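Local atomic coordinates of cutm, flavoprotein of carbon monoxide dehydrogenase (Hydrogenophaga pseudoflava, PDB entry 1FFV), a protein that serves as the FAD-binding subunit of carbon monoxide dehydrogenase, where its flavin probably receives electrons released by CO oxidation through iron-sulfur clusters. Residues L30-H35 against G73-E78; D53-P58 against R107-I112. One frame throughout, in Å; residues are numbered along the deposited sequence.

Interaction 1: residues L30-H35 against G73-E78; sequences LLAGGH and GAMTVE. With FAD (flavin-adenine dinucleotide), chain J.
Ala32 and Met75 make the apolar contact between 30-35 and 73-78, a small but fully buried one. Met75 has CG anti to its carbonyl carbon (chi1 -74°), and further bends at chi2 and chi3 curl the thioether back, so that SD lies 3.7 Å from Ala32 CB and CE 3.8 Å from Ala32 CA. An alanine here would remove that sulfur and methyl, which is likely to open a gap beside Ala32, whose backbone N binds the phosphate.

No hydrogen bond crosses between the two segments; the polar contacts of 30-35 go largely to FAD. Ala32 N reaches FAD O1A at 3.0 Å and His35 N reaches FAD O2P at 3.0 Å; Gly33 N and Gly34 N add weak bonds. The His35 ring braces this turn, ND1 giving a nearly straight bond (169°) to Gly33 O, 2.9 Å away and in the ring plane. In 73-78, Gly73 O accepts Thr76 N, closing a type I turn, and also Thr76 OG1, which lies in the carbonyl plane.

A glycine-rich loop after a short parallel strand, its backbone N-H groups wrapped round a pyrophosphate, is characteristic of the FAD-binding domain of molybdenum hydroxylase flavoproteins.

Interaction 2: residues D53-P58 against R107-I112; sequences DINRIP and RNRGTI. With FAD (flavin-adenine dinucleotide), chain J.
Asn55 and Arg109 are the residues that meet between 53-58 and 107-112, and they do so lightly. The Arg109 side chain, bent at both chi2 and chi3, brings NH2 to within 3.6 Å of Asn55 CG, with the guanidinium and amide planes 28° apart. Both residues are partly exposed, and each also packs on a polar side chain of another protein chain, so this loose side faces a subunit boundary. Asp53 OD1 lies 5.8 Å from Arg109 NH2, too far for a salt bridge though the charges are opposite.

The tight part lies deeper, against FAD. Thr111 holds OG1 between its backbone N and carbonyl carbon (chi1 67°), which lets N and OG1 converge on one phosphate oxygen: each stands 2.7 Å from FAD O1P. OG1 also bonds to Gly114 N, so a single hydroxyl caps helix 112-117 while gripping the phosphate. On the adenine side, Ile54 CD1 rests 3.7 Å from FAD N6A. Asp53 shapes the loop behind it, OD1 accepting Asn55 N at 2.8 Å from above the carboxylate plane in an Asx turn.

A negative oxygen held by two short bonds at a helix N-terminus is likely to be stabilised by the helix as well.

How the interactions relate
Interactions 1 and 2 are interleaved along the chain, and their centres lie only 3 Å apart. Backbone groups join them directly: Leu31 O lies 3.0 Å from Ile54 N and Glu78 N 2.9 Å from Gly110 O, both probable hydrogen bonds. Met75 also touches Asn55 and Thr111, while His35 touches Arg109, so the two contacts share one packed region. Both converge on the FAD pyrophosphate, where O1P is shared by Gly33 of interaction 1, which binds it weakly, and Thr111 of interaction 2. The Arg109 side chain is about 11 Å from an iron-sulfur cluster. Together they illustrate how loops distant in sequence can build one dinucleotide pocket.

Interaction 1: residues L30-H35 against G73-E78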
ATOM      1  N   LEU C  30      44.218  -8.013  11.445  1.00 31.48           N
ATOM      2  CA  LEU C  30      44.416  -7.089  10.329  1.00 30.28           C
ATOM      3  C   LEU C  30      43.358  -7.333   9.259  1.00 30.10           C
ATOM      4  O   LEU C  30      43.085  -8.482   8.895  1.00 30.75           O
ATOM      5  CB  LEU C  30      45.808  -7.279   9.727  1.00 29.73           C
ATOM      6  CG  LEU C  30      47.007  -6.952  10.617  1.00 29.04           C
ATOM      7  CD1 LEU C  30      48.300  -7.371   9.940  1.00 28.67           C
ATOM      8  CD2 LEU C  30      47.018  -5.463  10.920  1.00 28.59           C
ATOM      9  N   LEU C  31      42.740  -6.258   8.783  1.00 29.30           N
ATOM     10  CA  LEU C  31      41.720  -6.356   7.748  1.00 28.79           C
ATOM     11  C   LEU C  31      42.325  -5.851   6.441  1.00 28.74           C
ATOM     12  O   LEU C  31      42.688  -4.672   6.335  1.00 28.82           O
ATOM     13  CB  LEU C  31      40.520  -5.470   8.097  1.00 28.65           C
ATOM     14  CG  LEU C  31      39.104  -5.784   7.590  1.00 29.04           C
ATOM     15  CD1 LEU C  31      38.279  -4.499   7.594  1.00 28.14           C
ATOM     16  CD2 LEU C  31      39.111  -6.390   6.200  1.00 29.25           C
ATOM     17  N   ALA C  32      42.469  -6.741   5.462  1.00 28.05           N
ATOM     18  CA  ALA C  32      43.002  -6.340   4.161  1.00 27.62           C
ATOM     19  C   ALA C  32      41.809  -6.296   3.199  1.00 27.27           C
ATOM     20  O   ALA C  32      40.855  -5.553   3.441  1.00 27.66           O
ATOM     21  CB  ALA C  32      44.065  -7.321   3.693  1.00 26.98           C
ATOM     22  N   GLY C  33      41.832  -7.105   2.143  1.00 27.20           N
ATOM     23  CA  GLY C  33      40.721  -7.130   1.203  1.00 26.65           C
ATOM     24  C   GLY C  33      39.441  -7.660   1.835  1.00 26.70           C
ATOM     25  O   GLY C  33      38.352  -7.506   1.281  1.00 26.29           O
ATOM     26  N   GLY C  34      39.585  -8.311   2.991  1.00 26.87           N
ATOM     27  CA  GLY C  34      38.445  -8.853   3.714  1.00 26.43           C
ATOM     28  C   GLY C  34      37.704 -10.003   3.056  1.00 26.62           C
ATOM     29  O   GLY C  34      36.716 -10.491   3.609  1.00 26.70           O
ATOM     30  N   HIS C  35      38.191 -10.479   1.915  1.00 26.11           N
ATOM     31  CA  HIS C  35      37.499 -11.561   1.230  1.00 26.31           C
ATOM     32  C   HIS C  35      37.733 -12.992   1.713  1.00 26.38           C
ATOM     33  O   HIS C  35      37.295 -13.957   1.087  1.00 26.34           O
ATOM     34  CB  HIS C  35      37.607 -11.405  -0.289  1.00 25.66           C
ATOM     35  CG  HIS C  35      36.621 -10.427  -0.846  1.00 25.59           C
ATOM     36  ND1 HIS C  35      36.606  -9.099  -0.480  1.00 25.29           N
ATOM     37  CD2 HIS C  35      35.569 -10.599  -1.683  1.00 25.66           C
ATOM     38  CE1 HIS C  35      35.585  -8.495  -1.062  1.00 25.34           C
ATOM     39  NE2 HIS C  35      34.939  -9.382  -1.798  1.00 25.55           N
ATOM     40  N   GLY C  73      53.477  -4.155  -3.478  1.00 27.59           N
ATOM     41  CA  GLY C  73      52.879  -3.803  -2.199  1.00 27.24           C
ATOM     42  C   GLY C  73      51.925  -4.890  -1.731  1.00 27.00           C
ATOM     43  O   GLY C  73      51.131  -5.405  -2.520  1.00 27.08           O
ATOM     44  N   ALA C  74      51.999  -5.245  -0.452  1.00 26.69           N
ATOM     45  CA  ALA C  74      51.138  -6.290   0.103  1.00 26.67           C
ATOM     46  C   ALA C  74      49.659  -6.054  -0.186  1.00 26.87           C
ATOM     47  O   ALA C  74      48.897  -7.010  -0.354  1.00 27.76           O
ATOM     48  CB  ALA C  74      51.362  -6.421   1.601  1.00 25.67           C
ATOM     49  N   MET C  75      49.258  -4.784  -0.249  1.00 26.66           N
ATOM     50  CA  MET C  75      47.869  -4.426  -0.504  1.00 26.38           C
ATOM     51  C   MET C  75      47.479  -4.317  -1.978  1.00 26.33           C
ATOM     52  O   MET C  75      46.398  -3.812  -2.309  1.00 25.85           O
ATOM     53  CB  MET C  75      47.495  -3.155   0.258  1.00 26.45           C
ATOM     54  CG  MET C  75      47.323  -3.366   1.756  1.00 26.41           C
ATOM     55  SD  MET C  75      46.079  -4.626   2.134  1.00 26.95           S
ATOM     56  CE  MET C  75      44.623  -3.685   2.031  1.00 25.84           C
ATOM     57  N   THR C  76      48.361  -4.777  -2.864  1.00 26.21           N
ATOM     58  CA  THR C  76      48.057  -4.761  -4.286  1.00 26.35           C
ATOM     59  C   THR C  76      46.883  -5.713  -4.494  1.00 26.89           C
ATOM     60  O   THR C  76      46.898  -6.857  -4.051  1.00 27.21           O
ATOM     61  CB  THR C  76      49.235  -5.258  -5.153  1.00 26.06           C
ATOM     62  OG1 THR C  76      50.351  -4.375  -4.997  1.00 25.67           O
ATOM     63  CG2 THR C  76      48.837  -5.308  -6.626  1.00 24.86           C
ATOM     64  N   VAL C  77      45.863  -5.213  -5.167  1.00 27.55           N
ATOM     65  CA  VAL C  77      44.662  -5.974  -5.455  1.00 27.93           C
ATOM     66  C   VAL C  77      44.913  -6.938  -6.635  1.00 27.98           C
ATOM     67  O   VAL C  77      45.706  -6.629  -7.534  1.00 28.46           O
ATOM     68  CB  VAL C  77      43.509  -4.957  -5.688  1.00 28.34           C
ATOM     69  CG1 VAL C  77      42.768  -5.214  -6.979  1.00 28.28           C
ATOM     70  CG2 VAL C  77      42.596  -4.929  -4.476  1.00 27.93           C
ATOM     71  N   GLU C  78      44.264  -8.105  -6.617  1.00 27.83           N
ATOM     72  CA  GLU C  78      44.451  -9.110  -7.671  1.00 27.75           C
ATOM     73  C   GLU C  78      44.371  -8.590  -9.116  1.00 28.04           C
ATOM     74  O   GLU C  78      45.209  -8.951  -9.946  1.00 27.56           O
ATOM     75  CB  GLU C  78      43.494 -10.292  -7.483  1.00 27.53           C
ATOM     76  CG  GLU C  78      43.650 -11.074  -6.164  1.00 27.24           C
ATOM     77  CD  GLU C  78      44.962 -11.866  -6.063  1.00 27.31           C
ATOM     78  OE1 GLU C  78      45.263 -12.379  -4.964  1.00 26.54           O
ATOM     79  OE2 GLU C  78      45.691 -11.993  -7.074  1.00 27.51           O
TER
HETATM   80  PA  FAD J1922      41.731 -10.798   4.297  1.00 29.21           P
HETATM   81  O1A FAD J1922      41.863  -9.647   5.207  1.00 29.41           O
HETATM   82  O2A FAD J1922      40.500 -11.305   4.040  1.00 30.00           O
HETATM   83  O5B FAD J1922      42.546 -11.845   4.980  1.00 29.44           O
HETATM   84  C5B FAD J1922      43.898 -11.599   5.312  1.00 30.73           C
HETATM   85  C4B FAD J1922      44.313 -12.623   6.361  1.00 30.24           C
HETATM   86  O4B FAD J1922      45.761 -12.450   6.440  1.00 29.94           O
HETATM   87  C3B FAD J1922      43.911 -12.329   7.781  1.00 30.34           C
HETATM   88  O3B FAD J1922      44.185 -13.318   8.708  1.00 29.91           O
HETATM   89  C2B FAD J1922      44.622 -11.005   7.960  1.00 29.66           C
HETATM   90  O2B FAD J1922      44.633 -10.629   9.295  1.00 30.02           O
HETATM   91  C1B FAD J1922      45.978 -11.328   7.414  1.00 29.68           C
HETATM   92  N9A FAD J1922      46.606 -10.314   6.585  1.00 29.29           N
HETATM   93  C8A FAD J1922      46.081  -9.690   5.482  1.00 28.92           C
HETATM   94  N7A FAD J1922      46.918  -8.809   4.941  1.00 29.07           N
HETATM   95  C5A FAD J1922      48.035  -8.860   5.735  1.00 28.88           C
HETATM   96  C6A FAD J1922      49.304  -8.150   5.666  1.00 28.68           C
HETATM   97  N6A FAD J1922      49.603  -7.259   4.761  1.00 28.45           N
HETATM   98  N1A FAD J1922      50.186  -8.480   6.652  1.00 29.19           N
HETATM   99  C2A FAD J1922      49.919  -9.399   7.607  1.00 28.87           C
HETATM  100  N3A FAD J1922      48.794 -10.098   7.745  1.00 29.60           N
HETATM  101  C4A FAD J1922      47.878  -9.800   6.778  1.00 29.04           C
HETATM  102  N1  FAD J1922      41.851 -17.229  -3.377  1.00 29.93           N
HETATM  103  C2  FAD J1922      42.613 -17.953  -4.185  1.00 29.80           C
HETATM  104  O2  FAD J1922      43.792 -17.980  -4.060  1.00 30.34           O
HETATM  105  N3  FAD J1922      42.082 -18.735  -5.239  1.00 29.58           N
HETATM  106  C4  FAD J1922      40.736 -18.785  -5.482  1.00 29.96           C
HETATM  107  O4  FAD J1922      40.319 -19.465  -6.398  1.00 30.70           O
HETATM  108  C4X FAD J1922      39.884 -18.002  -4.602  1.00 30.09           C
HETATM  109  N5  FAD J1922      38.561 -18.014  -4.790  1.00 29.50           N
HETATM  110  C5X FAD J1922      37.806 -17.265  -3.944  1.00 29.49           C
HETATM  111  C6  FAD J1922      36.426 -17.289  -4.151  1.00 28.92           C
HETATM  112  C7  FAD J1922      35.579 -16.577  -3.364  1.00 29.44           C
HETATM  113  C7M FAD J1922      34.091 -16.626  -3.611  1.00 29.82           C
HETATM  114  C8  FAD J1922      36.096 -15.770  -2.290  1.00 29.34           C
HETATM  115  C8M FAD J1922      35.176 -14.971  -1.398  1.00 28.68           C
HETATM  116  C9  FAD J1922      37.481 -15.729  -2.069  1.00 29.43           C
HETATM  117  C9A FAD J1922      38.327 -16.467  -2.887  1.00 29.73           C
HETATM  118  N10 FAD J1922      39.742 -16.474  -2.715  1.00 29.77           N
HETATM  119  C10 FAD J1922      40.508 -17.214  -3.539  1.00 29.94           C
HETATM  120  C1' FAD J1922      40.347 -15.629  -1.633  1.00 30.05           C
HETATM  121  C2' FAD J1922      40.988 -14.183  -1.866  1.00 30.24           C
HETATM  122  O2' FAD J1922      41.669 -14.783  -2.935  1.00 30.18           O
HETATM  123  C3' FAD J1922      41.286 -14.277  -0.382  1.00 31.08           C
HETATM  124  O3' FAD J1922      40.561 -13.086  -0.764  1.00 31.07           O
HETATM  125  C4' FAD J1922      42.166 -13.252   0.302  1.00 30.88           C
HETATM  126  O4' FAD J1922      42.575 -14.634   0.563  1.00 30.48           O
HETATM  127  C5' FAD J1922      42.472 -13.157   1.801  1.00 30.09           C
HETATM  128  O5' FAD J1922      43.080 -11.854   1.074  1.00 29.13           O
HETATM  129  P   FAD J1922      42.471 -10.524   1.522  1.00 28.06           P
HETATM  130  O1P FAD J1922      43.325  -9.462   0.793  1.00 28.43           O
HETATM  131  O2P FAD J1922      41.118 -10.406   1.254  1.00 29.20           O
HETATM  132  O3P FAD J1922      42.586 -10.457   2.989  1.00 29.34           O

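Interaction 2: residues D53-P58 against R107-I112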
ATOM      1  N   ASP C  53      42.038  -2.122   9.981  1.00 27.82           N
ATOM      2  CA  ASP C  53      41.981  -1.933   8.539  1.00 28.20           C
ATOM      3  C   ASP C  53      43.279  -1.311   8.026  1.00 28.26           C
ATOM      4  O   ASP C  53      43.662  -0.206   8.428  1.00 28.42           O
ATOM      5  CB  ASP C  53      40.781  -1.039   8.194  1.00 28.07           C
ATOM      6  CG  ASP C  53      40.458  -1.016   6.709  1.00 28.69           C
ATOM      7  OD1 ASP C  53      41.296  -1.419   5.873  1.00 28.62           O
ATOM      8  OD2 ASP C  53      39.340  -0.582   6.377  1.00 29.62           O
ATOM      9  N   ILE C  54      43.955  -2.028   7.135  1.00 28.20           N
ATOM     10  CA  ILE C  54      45.195  -1.532   6.559  1.00 27.82           C
ATOM     11  C   ILE C  54      45.034  -1.049   5.107  1.00 28.11           C
ATOM     12  O   ILE C  54      46.023  -0.915   4.392  1.00 27.94           O
ATOM     13  CB  ILE C  54      46.330  -2.582   6.668  1.00 27.29           C
ATOM     14  CG1 ILE C  54      45.897  -3.908   6.031  1.00 26.88           C
ATOM     15  CG2 ILE C  54      46.709  -2.789   8.132  1.00 26.94           C
ATOM     16  CD1 ILE C  54      46.970  -4.979   6.030  1.00 26.14           C
ATOM     17  N   ASN C  55      43.798  -0.742   4.697  1.00 28.53           N
ATOM     18  CA  ASN C  55      43.504  -0.256   3.337  1.00 29.17           C
ATOM     19  C   ASN C  55      43.806   1.221   3.103  1.00 30.04           C
ATOM     20  O   ASN C  55      43.728   1.691   1.966  1.00 30.15           O
ATOM     21  CB  ASN C  55      42.030  -0.476   2.960  1.00 28.55           C
ATOM     22  CG  ASN C  55      41.733  -1.892   2.529  1.00 28.10           C
ATOM     23  OD1 ASN C  55      41.289  -2.702   3.347  1.00 28.25           O
ATOM     24  ND2 ASN C  55      41.951  -2.198   1.253  1.00 26.89           N
ATOM     25  N   ARG C  56      44.103   1.964   4.164  1.00 30.89           N
ATOM     26  CA  ARG C  56      44.381   3.392   4.031  1.00 32.17           C
ATOM     27  C   ARG C  56      45.851   3.744   4.301  1.00 32.82           C
ATOM     28  O   ARG C  56      46.177   4.863   4.708  1.00 32.77           O
ATOM     29  CB  ARG C  56      43.445   4.189   4.946  1.00 32.92           C
ATOM     30  CG  ARG C  56      41.948   3.964   4.682  1.00 33.96           C
ATOM     31  CD  ARG C  56      41.468   4.643   3.402  1.00 34.84           C
ATOM     32  NE  ARG C  56      41.586   6.102   3.482  1.00 36.32           N
ATOM     33  N   ILE C  57      46.732   2.779   4.040  1.00 33.19           N
ATOM     34  CA  ILE C  57      48.171   2.932   4.226  1.00 33.30           C
ATOM     35  C   ILE C  57      48.823   2.860   2.844  1.00 34.08           C
ATOM     36  O   ILE C  57      49.005   1.776   2.298  1.00 34.38           O
ATOM     37  CB  ILE C  57      48.725   1.806   5.122  1.00 32.43           C
ATOM     38  CG1 ILE C  57      48.011   1.820   6.473  1.00 32.22           C
ATOM     39  CG2 ILE C  57      50.210   1.971   5.324  1.00 32.15           C
ATOM     40  CD1 ILE C  57      48.406   0.683   7.399  1.00 31.84           C
ATOM     41  N   PRO C  58      49.199   4.018   2.270  1.00 34.81           N
ATOM     42  CA  PRO C  58      49.826   4.089   0.942  1.00 35.77           C
ATOM     43  C   PRO C  58      51.157   3.364   0.771  1.00 36.54           C
ATOM     44  O   PRO C  58      51.532   3.009  -0.348  1.00 36.70           O
ATOM     45  CB  PRO C  58      49.960   5.597   0.704  1.00 35.53           C
ATOM     46  CG  PRO C  58      50.110   6.146   2.073  1.00 35.33           C
ATOM     47  CD  PRO C  58      49.099   5.360   2.871  1.00 34.84           C
ATOM     48  N   ARG C 107      38.450 -10.020  -7.032  1.00 24.71           N
ATOM     49  CA  ARG C 107      39.766  -9.528  -7.411  1.00 24.69           C
ATOM     50  C   ARG C 107      39.971  -8.023  -7.291  1.00 24.66           C
ATOM     51  O   ARG C 107      41.086  -7.544  -7.453  1.00 24.86           O
ATOM     52  CB  ARG C 107      40.135 -10.008  -8.810  1.00 24.88           C
ATOM     53  CG  ARG C 107      40.467 -11.487  -8.856  1.00 25.79           C
ATOM     54  CD  ARG C 107      41.195 -11.836 -10.137  1.00 26.14           C
ATOM     55  NE  ARG C 107      40.408 -11.460 -11.301  1.00 26.33           N
ATOM     56  CZ  ARG C 107      39.527 -12.255 -11.885  1.00 26.59           C
ATOM     57  NH1 ARG C 107      39.325 -13.479 -11.419  1.00 26.73           N
ATOM     58  NH2 ARG C 107      38.826 -11.811 -12.912  1.00 27.33           N
ATOM     59  N   ASN C 108      38.898  -7.273  -7.056  1.00 24.73           N
ATOM     60  CA  ASN C 108      38.995  -5.823  -6.880  1.00 24.40           C
ATOM     61  C   ASN C 108      39.269  -5.492  -5.409  1.00 24.41           C
ATOM     62  O   ASN C 108      39.500  -4.333  -5.065  1.00 24.63           O
ATOM     63  CB  ASN C 108      37.696  -5.125  -7.300  1.00 24.33           C
ATOM     64  CG  ASN C 108      37.590  -4.907  -8.804  1.00 25.26           C
ATOM     65  OD1 ASN C 108      36.470  -4.855  -9.343  1.00 25.65           O
ATOM     66  ND2 ASN C 108      38.723  -4.746  -9.479  1.00 24.38           N
ATOM     67  N   ARG C 109      39.217  -6.501  -4.541  1.00 24.45           N
ATOM     68  CA  ARG C 109      39.440  -6.299  -3.108  1.00 24.86           C
ATOM     69  C   ARG C 109      40.521  -7.222  -2.539  1.00 25.01           C
ATOM     70  O   ARG C 109      41.382  -6.789  -1.776  1.00 24.72           O
ATOM     71  CB  ARG C 109      38.135  -6.497  -2.332  1.00 24.66           C
ATOM     72  CG  ARG C 109      37.019  -5.502  -2.671  1.00 25.73           C
ATOM     73  CD  ARG C 109      37.387  -4.054  -2.345  1.00 26.12           C
ATOM     74  NE  ARG C 109      37.778  -3.890  -0.944  1.00 27.40           N
ATOM     75  CZ  ARG C 109      38.369  -2.808  -0.436  1.00 27.19           C
ATOM     76  NH1 ARG C 109      38.646  -1.763  -1.208  1.00 26.66           N
ATOM     77  NH2 ARG C 109      38.721  -2.789   0.842  1.00 27.00           N
ATOM     78  N   GLY C 110      40.469  -8.495  -2.917  1.00 25.30           N
ATOM     79  CA  GLY C 110      41.451  -9.446  -2.442  1.00 25.36           C
ATOM     80  C   GLY C 110      42.843  -9.010  -2.841  1.00 25.57           C
ATOM     81  O   GLY C 110      43.076  -8.607  -3.994  1.00 25.59           O
ATOM     82  N   THR C 111      43.765  -9.075  -1.882  1.00 25.50           N
ATOM     83  CA  THR C 111      45.151  -8.682  -2.120  1.00 25.71           C
ATOM     84  C   THR C 111      46.099  -9.876  -2.152  1.00 25.43           C
ATOM     85  O   THR C 111      45.825 -10.915  -1.553  1.00 25.35           O
ATOM     86  CB  THR C 111      45.650  -7.694  -1.047  1.00 25.81           C
ATOM     87  OG1 THR C 111      45.733  -8.362   0.214  1.00 26.72           O
ATOM     88  CG2 THR C 111      44.699  -6.513  -0.918  1.00 25.93           C
ATOM     89  N   ILE C 112      47.209  -9.718  -2.868  1.00 25.49           N
ATOM     90  CA  ILE C 112      48.216 -10.768  -2.962  1.00 25.14           C
ATOM     91  C   ILE C 112      48.751 -11.066  -1.555  1.00 24.89           C
ATOM     92  O   ILE C 112      48.936 -12.230  -1.187  1.00 24.37           O
ATOM     93  CB  ILE C 112      49.368 -10.356  -3.912  1.00 25.12           C
ATOM     94  CG1 ILE C 112      50.492 -11.405  -3.874  1.00 25.39           C
ATOM     95  CG2 ILE C 112      49.876  -8.963  -3.554  1.00 24.84           C
ATOM     96  CD1 ILE C 112      51.542 -11.228  -4.970  1.00 25.24           C
TER
HETATM   97  PA  FAD J1922      41.731 -10.798   4.297  1.00 29.21           P
HETATM   98  O1A FAD J1922      41.863  -9.647   5.207  1.00 29.41           O
HETATM   99  O2A FAD J1922      40.500 -11.305   4.040  1.00 30.00           O
HETATM  100  O5B FAD J1922      42.546 -11.845   4.980  1.00 29.44           O
HETATM  101  C5B FAD J1922      43.898 -11.599   5.312  1.00 30.73           C
HETATM  102  C4B FAD J1922      44.313 -12.623   6.361  1.00 30.24           C
HETATM  103  O4B FAD J1922      45.761 -12.450   6.440  1.00 29.94           O
HETATM  104  C3B FAD J1922      43.911 -12.329   7.781  1.00 30.34           C
HETATM  105  O3B FAD J1922      44.185 -13.318   8.708  1.00 29.91           O
HETATM  106  C2B FAD J1922      44.622 -11.005   7.960  1.00 29.66           C
HETATM  107  O2B FAD J1922      44.633 -10.629   9.295  1.00 30.02           O
HETATM  108  C1B FAD J1922      45.978 -11.328   7.414  1.00 29.68           C
HETATM  109  N9A FAD J1922      46.606 -10.314   6.585  1.00 29.29           N
HETATM  110  C8A FAD J1922      46.081  -9.690   5.482  1.00 28.92           C
HETATM  111  N7A FAD J1922      46.918  -8.809   4.941  1.00 29.07           N
HETATM  112  C5A FAD J1922      48.035  -8.860   5.735  1.00 28.88           C
HETATM  113  C6A FAD J1922      49.304  -8.150   5.666  1.00 28.68           C
HETATM  114  N6A FAD J1922      49.603  -7.259   4.761  1.00 28.45           N
HETATM  115  N1A FAD J1922      50.186  -8.480   6.652  1.00 29.19           N
HETATM  116  C2A FAD J1922      49.919  -9.399   7.607  1.00 28.87           C
HETATM  117  N3A FAD J1922      48.794 -10.098   7.745  1.00 29.60           N
HETATM  118  C4A FAD J1922      47.878  -9.800   6.778  1.00 29.04           C
HETATM  119  N1  FAD J1922      41.851 -17.229  -3.377  1.00 29.93           N
HETATM  120  C2  FAD J1922      42.613 -17.953  -4.185  1.00 29.80           C
HETATM  121  O2  FAD J1922      43.792 -17.980  -4.060  1.00 30.34           O
HETATM  122  N3  FAD J1922      42.082 -18.735  -5.239  1.00 29.58           N
HETATM  123  C4  FAD J1922      40.736 -18.785  -5.482  1.00 29.96           C
HETATM  124  O4  FAD J1922      40.319 -19.465  -6.398  1.00 30.70           O
HETATM  125  C4X FAD J1922      39.884 -18.002  -4.602  1.00 30.09           C
HETATM  126  N5  FAD J1922      38.561 -18.014  -4.790  1.00 29.50           N
HETATM  127  C5X FAD J1922      37.806 -17.265  -3.944  1.00 29.49           C
HETATM  128  C6  FAD J1922      36.426 -17.289  -4.151  1.00 28.92           C
HETATM  129  C7  FAD J1922      35.579 -16.577  -3.364  1.00 29.44           C
HETATM  130  C7M FAD J1922      34.091 -16.626  -3.611  1.00 29.82           C
HETATM  131  C8  FAD J1922      36.096 -15.770  -2.290  1.00 29.34           C
HETATM  132  C8M FAD J1922      35.176 -14.971  -1.398  1.00 28.68           C
HETATM  133  C9  FAD J1922      37.481 -15.729  -2.069  1.00 29.43           C
HETATM  134  C9A FAD J1922      38.327 -16.467  -2.887  1.00 29.73           C
HETATM  135  N10 FAD J1922      39.742 -16.474  -2.715  1.00 29.77           N
HETATM  136  C10 FAD J1922      40.508 -17.214  -3.539  1.00 29.94           C
HETATM  137  C1' FAD J1922      40.347 -15.629  -1.633  1.00 30.05           C
HETATM  138  C2' FAD J1922      40.988 -14.183  -1.866  1.00 30.24           C
HETATM  139  O2' FAD J1922      41.669 -14.783  -2.935  1.00 30.18           O
HETATM  140  C3' FAD J1922      41.286 -14.277  -0.382  1.00 31.08           C
HETATM  141  O3' FAD J1922      40.561 -13.086  -0.764  1.00 31.07           O
HETATM  142  C4' FAD J1922      42.166 -13.252   0.302  1.00 30.88           C
HETATM  143  O4' FAD J1922      42.575 -14.634   0.563  1.00 30.48           O
HETATM  144  C5' FAD J1922      42.472 -13.157   1.801  1.00 30.09           C
HETATM  145  O5' FAD J1922      43.080 -11.854   1.074  1.00 29.13           O
HETATM  146  P   FAD J1922      42.471 -10.524   1.522  1.00 28.06           P
HETATM  147  O1P FAD J1922      43.325  -9.462   0.793  1.00 28.43           O
HETATM  148  O2P FAD J1922      41.118 -10.406   1.254  1.00 29.20           O
HETATM  149  O3P FAD J1922      42.586 -10.457   2.989  1.00 29.34           O